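Local coordinates for bromodomain protein, putative (Plasmodium falciparum 3D7, PDB 4PY6) that probably recognises acetylated lysines, as bromodomains do, through this one domain of a larger malaria-parasite protein, crystallised here with a drug-like ligand in its pocket, at residues 33-38 / 122-127; 70-75 / 92-97. All blocks are in the same frame, centred on the assembly; numbering follows the deposited sequence.

Both contacts belong to the all-helical bromodomain bundle, and their centres lie about 11 Å apart. Contact 2 is nested inside the chain loop that contact 1 closes: the order is 33-38, 70-75, 92-97, 122-127. Contact 1 ties the turn after helix 22-32 to the last helix, 112-138; contact 2 packs the start of helix 72-81 on helix 87-104, about 2 Å from the centre of the chain. They meet where helix 87-104 lies against helix 112-138: Lys95 NZ forms a salt bridge with Asp122 OD1, and Met94 packs on Phe125 and also touches Leu35 of the turn. These elements are thus joined in the interior of the domain, with the side chain of Ile97 about 7 Å from the bound ligand.

Contact 1 (33-38 / 122-127); sequences KLLKND and DMKFEF
Lys124 NZ is gripped by two acceptors of segment 33-38. It donates to Leu34 O at 2.8 Å, with a C=O...N angle of 150° and the nitrogen tilted 29° from the carbonyl plane. Its second bond, to Asp38 OD2 at 3.0 Å, is a salt bridge that uses the anti lone pair of that oxygen. The lysine spans the gap because its chain is extended beyond CG, which itself lies anti to the backbone N (chi1 -171°). In the bromodomain bundle this joins the loop that follows helix 22-32, with its type I turn from Leu35 to Asp38, to the long C-terminal helix 112-138. Asp38 OD1 accepts from Asn40 N, so both carboxylate oxygens have partners. Beside the polar grip, Leu35 splits its two methyls: CD2 lies 3.8 Å from Lys124 CD as the two chains run alongside in opposite senses, whereas CD1 touches Phe125 CB at 3.8 Å and sits at the edge of the phenyl ring, near its plane. The other copy of the protein also reaches the ammonium group, since Ser120 OG of the second subunit is hydrogen-bonded to Lys124 NZ.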
loop_
_atom_site.group_PDB
_atom_site.type_symbol
_atom_site.label_atom_id
_atom_site.label_comp_id
_atom_site.label_asym_id
_atom_site.label_seq_id
_atom_site.Cartn_x
_atom_site.Cartn_y
_atom_site.Cartn_z
ATOM N N LYS A 33 10.201 -3.473 7.510
ATOM C CA LYS A 33 11.199 -2.616 6.844
ATOM C C LYS A 33 10.637 -1.863 5.632
ATOM O O LYS A 33 10.983 -0.699 5.423
ATOM C CB LYS A 33 12.437 -3.433 6.434
ATOM C CG LYS A 33 13.692 -2.598 6.188
ATOM C CD LYS A 33 14.309 -2.894 4.825
ATOM C CE LYS A 33 15.576 -3.714 4.909
ATOM N NZ LYS A 33 16.747 -2.891 5.311
ATOM N N LEU A 34 9.768 -2.529 4.849
ATOM C CA LEU A 34 9.151 -1.956 3.653
ATOM C C LEU A 34 7.952 -1.045 3.965
ATOM O O LEU A 34 7.506 -0.309 3.082
ATOM C CB LEU A 34 8.766 -3.061 2.643
ATOM C CG LEU A 34 9.887 -3.995 2.148
ATOM C CD1 LEU A 34 9.328 -5.083 1.264
ATOM C CD2 LEU A 34 10.970 -3.234 1.387
ATOM N N LEU A 35 7.451 -1.077 5.217
ATOM C CA LEU A 35 6.311 -0.270 5.665
ATOM C C LEU A 35 6.697 0.901 6.570
ATOM O O LEU A 35 6.112 1.976 6.433
ATOM C CB LEU A 35 5.266 -1.145 6.377
ATOM C CG LEU A 35 4.368 -2.002 5.492
ATOM C CD1 LEU A 35 3.998 -3.280 6.195
ATOM C CD2 LEU A 35 3.108 -1.250 5.092
ATOM N N LYS A 36 7.651 0.687 7.506
ATOM C CA LYS A 36 8.106 1.677 8.495
ATOM C C LYS A 36 8.718 2.979 7.948
ATOM O O LYS A 36 8.769 3.966 8.685
ATOM C CB LYS A 36 8.995 1.038 9.586
ATOM C CG LYS A 36 10.402 0.657 9.129
ATOM C CD LYS A 36 11.306 0.326 10.305
ATOM C CE LYS A 36 12.746 0.178 9.880
ATOM N NZ LYS A 36 13.642 -0.065 11.040
ATOM N N ASN A 37 9.174 2.991 6.681
ATOM C CA ASN A 37 9.767 4.185 6.069
ATOM C C ASN A 37 9.182 4.551 4.690
ATOM O O ASN A 37 9.816 5.290 3.927
ATOM C CB ASN A 37 11.297 4.078 6.039
ATOM C CG ASN A 37 11.941 4.265 7.390
ATOM O OD1 ASN A 37 11.978 5.370 7.946
ATOM N ND2 ASN A 37 12.481 3.189 7.940
ATOM N N ASP A 38 7.958 4.073 4.388
ATOM C CA ASP A 38 7.286 4.369 3.121
ATOM C C ASP A 38 6.632 5.763 3.096
ATOM O O ASP A 38 6.718 6.500 4.083
ATOM C CB ASP A 38 6.320 3.233 2.700
ATOM C CG ASP A 38 5.073 2.983 3.539
ATOM O OD1 ASP A 38 4.766 3.813 4.421
ATOM O OD2 ASP A 38 4.390 1.970 3.292
ATOM N N ASP A 122 -2.530 -0.670 5.395
ATOM C CA ASP A 122 -3.210 -1.891 5.827
ATOM C C ASP A 122 -3.261 -2.883 4.666
ATOM O O ASP A 122 -3.000 -4.069 4.867
ATOM C CB ASP A 122 -4.633 -1.570 6.324
ATOM C CG ASP A 122 -5.411 -2.785 6.789
ATOM O OD1 ASP A 122 -5.237 -3.185 7.957
ATOM O OD2 ASP A 122 -6.186 -3.339 5.980
ATOM N N MET A 123 -3.580 -2.383 3.454
ATOM C CA MET A 123 -3.648 -3.168 2.220
ATOM C C MET A 123 -2.252 -3.633 1.817
ATOM O O MET A 123 -2.088 -4.795 1.445
ATOM C CB MET A 123 -4.322 -2.366 1.093
ATOM C CG MET A 123 -5.753 -1.986 1.406
ATOM S SD MET A 123 -6.627 -1.245 0.017
ATOM C CE MET A 123 -8.199 -0.913 0.778
ATOM N N LYS A 124 -1.239 -2.742 1.945
ATOM C CA LYS A 124 0.168 -3.035 1.649
ATOM C C LYS A 124 0.709 -4.092 2.626
ATOM O O LYS A 124 1.409 -5.008 2.190
ATOM C CB LYS A 124 1.017 -1.749 1.686
ATOM C CG LYS A 124 2.444 -1.935 1.180
ATOM C CD LYS A 124 3.296 -0.691 1.347
ATOM C CE LYS A 124 4.748 -0.990 1.071
ATOM N NZ LYS A 124 5.586 0.233 1.113
ATOM N N PHE A 125 0.367 -3.974 3.937
ATOM C CA PHE A 125 0.772 -4.919 4.984
ATOM C C PHE A 125 0.169 -6.301 4.737
ATOM O O PHE A 125 0.875 -7.302 4.877
ATOM C CB PHE A 125 0.411 -4.404 6.399
ATOM C CG PHE A 125 0.472 -5.462 7.482
ATOM C CD1 PHE A 125 1.693 -5.970 7.913
ATOM C CD2 PHE A 125 -0.691 -5.978 8.041
ATOM C CE1 PHE A 125 1.749 -6.976 8.882
ATOM C CE2 PHE A 125 -0.635 -6.980 9.014
ATOM C CZ PHE A 125 0.585 -7.476 9.425
ATOM N N GLU A 126 -1.135 -6.351 4.377
ATOM C CA GLU A 126 -1.863 -7.590 4.087
ATOM C C GLU A 126 -1.260 -8.342 2.905
ATOM O O GLU A 126 -1.258 -9.573 2.918
ATOM C CB GLU A 126 -3.356 -7.321 3.858
ATOM C CG GLU A 126 -4.174 -7.214 5.137
ATOM C CD GLU A 126 -4.345 -8.477 5.963
ATOM O OE1 GLU A 126 -4.357 -9.588 5.383
ATOM O OE2 GLU A 126 -4.506 -8.350 7.198
ATOM N N PHE A 127 -0.734 -7.608 1.900
ATOM C CA PHE A 127 -0.062 -8.194 0.736
ATOM C C PHE A 127 1.248 -8.830 1.194
ATOM O O PHE A 127 1.518 -9.978 0.847
ATOM C CB PHE A 127 0.196 -7.132 -0.358
ATOM C CG PHE A 127 1.114 -7.580 -1.476
ATOM C CD1 PHE A 127 2.487 -7.366 -1.401
ATOM C CD2 PHE A 127 0.609 -8.226 -2.598
ATOM C CE1 PHE A 127 3.337 -7.794 -2.425
ATOM C CE2 PHE A 127 1.460 -8.649 -3.624
ATOM C CZ PHE A 127 2.817 -8.425 -3.534
#

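Contact 2 (70-75 / 92-97); sequences MDYITI and HDMKLI
Met70 and Ile97 carry the largest shares of this contact, in which the start of helix 72-81 packs against helix 87-104 in the core of the bromodomain bundle. The CG of Met70 lies 3.8 Å from Ile97 CG1, while Met70 CB meets CD2 of Leu96, the preceding residue of the helix. A chi1 of -161° swings Met70 CG to the far side from its own amide nitrogen, and with further bends at chi2 and chi3 the methionine turns its methyl back over Asp93, so that CE comes within 3.5 Å of Asp93 OD2. The CD1 ends of Ile75 and Ile97 meet head-on, 3.6 Å apart. The same Ile75 CD1 also lies 3.6 Å from Met94 SD, so this one methyl touches both Met94 and Ile97, three residues apart on helix 87-104. Tyr72 is approached at its edge: Met94 SD stands 5.3 Å from the centroid of the Tyr72 ring and 89° off its normal, a Met-aromatic contact in which Met94 CE also lies near the ring plane.

The second shell sets these groups in place. Asp93 has a hydrogen bond between OD2 and Tyr84 OH and a salt bridge between OD1 and Lys68 NZ, which hold the carboxylate beside the Met70 methyl. The phenol of Tyr72 is hydrogen-bonded to Tyr98 OH, and Leu32 of helix 22-32 touches Tyr72, Ile75 and Met94. At the helix start, Asp71 is the N-cap. Its OD1 accepts from both Thr74 N and Thr74 OG1, the two donors coming from the same face of the carboxylate plane, with the Thr74 OG1 to Asp71 OD1 separation 2.7 Å.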
loop_
_atom_site.group_PDB
_atom_site.type_symbol
_atom_site.label_atom_id
_atom_site.label_comp_id
_atom_site.label_asym_id
_atom_site.label_seq_id
_atom_site.Cartn_x
_atom_site.Cartn_y
_atom_site.Cartn_z
ATOM N N MET A 70 -0.798 1.824 19.198
ATOM C CA MET A 70 0.300 1.123 18.534
ATOM C C MET A 70 0.954 1.973 17.443
ATOM O O MET A 70 0.302 2.832 16.845
ATOM C CB MET A 70 -0.183 -0.246 18.002
ATOM C CG MET A 70 0.933 -1.257 17.708
ATOM S SD MET A 70 2.242 -1.475 18.948
ATOM C CE MET A 70 1.313 -2.165 20.304
ATOM N N ASP A 71 2.255 1.739 17.212
ATOM C CA ASP A 71 3.094 2.441 16.235
ATOM C C ASP A 71 4.262 1.543 15.792
ATOM O O ASP A 71 4.499 0.503 16.411
ATOM C CB ASP A 71 3.609 3.762 16.828
ATOM C CG ASP A 71 4.146 3.593 18.230
ATOM O OD1 ASP A 71 5.352 3.317 18.370
ATOM O OD2 ASP A 71 3.338 3.644 19.185
ATOM N N TYR A 72 4.982 1.945 14.719
ATOM C CA TYR A 72 6.107 1.191 14.157
ATOM C C TYR A 72 7.298 1.011 15.102
ATOM O O TYR A 72 7.879 -0.079 15.129
ATOM C CB TYR A 72 6.564 1.774 12.806
ATOM C CG TYR A 72 5.562 1.645 11.678
ATOM C CD1 TYR A 72 4.957 0.424 11.388
ATOM C CD2 TYR A 72 5.288 2.720 10.837
ATOM C CE1 TYR A 72 4.057 0.293 10.332
ATOM C CE2 TYR A 72 4.398 2.599 9.772
ATOM C CZ TYR A 72 3.781 1.384 9.525
ATOM O OH TYR A 72 2.899 1.264 8.478
ATOM N N ILE A 73 7.671 2.064 15.864
ATOM C CA ILE A 73 8.804 2.009 16.795
ATOM C C ILE A 73 8.587 1.040 17.976
ATOM O O ILE A 73 9.550 0.423 18.432
ATOM C CB ILE A 73 9.367 3.413 17.175
ATOM C CG1 ILE A 73 10.860 3.362 17.564
ATOM C CG2 ILE A 73 8.526 4.138 18.220
ATOM C CD1 ILE A 73 11.819 3.693 16.427
ATOM N N THR A 74 7.324 0.877 18.430
ATOM C CA THR A 74 6.958 -0.049 19.508
ATOM C C THR A 74 7.120 -1.482 18.994
ATOM O O THR A 74 7.653 -2.335 19.703
ATOM C CB THR A 74 5.539 0.254 20.032
ATOM O OG1 THR A 74 5.472 1.622 20.432
ATOM C CG2 THR A 74 5.145 -0.624 21.217
ATOM N N ILE A 75 6.697 -1.721 17.739
ATOM C CA ILE A 75 6.794 -3.009 17.054
ATOM C C ILE A 75 8.263 -3.384 16.794
ATOM O O ILE A 75 8.637 -4.532 17.028
ATOM C CB ILE A 75 5.871 -3.042 15.805
ATOM C CG1 ILE A 75 4.390 -3.103 16.260
ATOM C CG2 ILE A 75 6.216 -4.209 14.860
ATOM C CD1 ILE A 75 3.359 -2.831 15.239
ATOM N N HIS A 92 -1.352 -8.793 14.656
ATOM C CA HIS A 92 -2.393 -8.105 15.423
ATOM C C HIS A 92 -1.995 -6.683 15.795
ATOM O O HIS A 92 -2.843 -5.794 15.741
ATOM C CB HIS A 92 -2.787 -8.909 16.674
ATOM C CG HIS A 92 -3.528 -10.180 16.384
ATOM N ND1 HIS A 92 -3.490 -11.250 17.262
ATOM C CD2 HIS A 92 -4.306 -10.513 15.327
ATOM C CE1 HIS A 92 -4.241 -12.191 16.715
ATOM N NE2 HIS A 92 -4.751 -11.794 15.549
ATOM N N ASP A 93 -0.705 -6.466 16.138
ATOM C CA ASP A 93 -0.166 -5.148 16.493
ATOM C C ASP A 93 -0.054 -4.235 15.278
ATOM O O ASP A 93 -0.389 -3.055 15.375
ATOM C CB ASP A 93 1.182 -5.269 17.229
ATOM C CG ASP A 93 1.096 -5.421 18.743
ATOM O OD1 ASP A 93 -0.033 -5.527 19.273
ATOM O OD2 ASP A 93 2.156 -5.408 19.399
ATOM N N MET A 94 0.398 -4.779 14.128
ATOM C CA MET A 94 0.516 -4.024 12.878
ATOM C C MET A 94 -0.866 -3.578 12.409
ATOM O O MET A 94 -1.030 -2.414 12.050
ATOM C CB MET A 94 1.225 -4.843 11.790
ATOM C CG MET A 94 2.712 -5.043 12.031
ATOM S SD MET A 94 3.728 -3.587 11.691
ATOM C CE MET A 94 3.944 -3.746 9.947
ATOM N N LYS A 95 -1.871 -4.486 12.481
ATOM C CA LYS A 95 -3.269 -4.214 12.119
ATOM C C LYS A 95 -3.896 -3.174 13.053
ATOM O O LYS A 95 -4.724 -2.376 12.611
ATOM C CB LYS A 95 -4.107 -5.507 12.135
ATOM C CG LYS A 95 -3.885 -6.443 10.936
ATOM C CD LYS A 95 -4.572 -5.989 9.640
ATOM C CE LYS A 95 -6.031 -6.372 9.546
ATOM N NZ LYS A 95 -6.622 -5.970 8.240
ATOM N N LEU A 96 -3.485 -3.187 14.338
ATOM C CA LEU A 96 -3.948 -2.278 15.386
ATOM C C LEU A 96 -3.619 -0.815 15.073
ATOM O O LEU A 96 -4.452 0.047 15.347
ATOM C CB LEU A 96 -3.358 -2.711 16.740
ATOM C CG LEU A 96 -3.918 -2.104 18.026
ATOM C CD1 LEU A 96 -5.408 -2.388 18.185
ATOM C CD2 LEU A 96 -3.171 -2.643 19.230
ATOM N N ILE A 97 -2.433 -0.543 14.478
ATOM C CA ILE A 97 -1.987 0.802 14.078
ATOM C C ILE A 97 -3.040 1.456 13.166
ATOM O O ILE A 97 -3.504 2.565 13.446
ATOM C CB ILE A 97 -0.600 0.760 13.358
ATOM C CG1 ILE A 97 0.519 0.204 14.257
ATOM C CG2 ILE A 97 -0.225 2.135 12.784
ATOM C CD1 ILE A 97 1.834 -0.095 13.507
#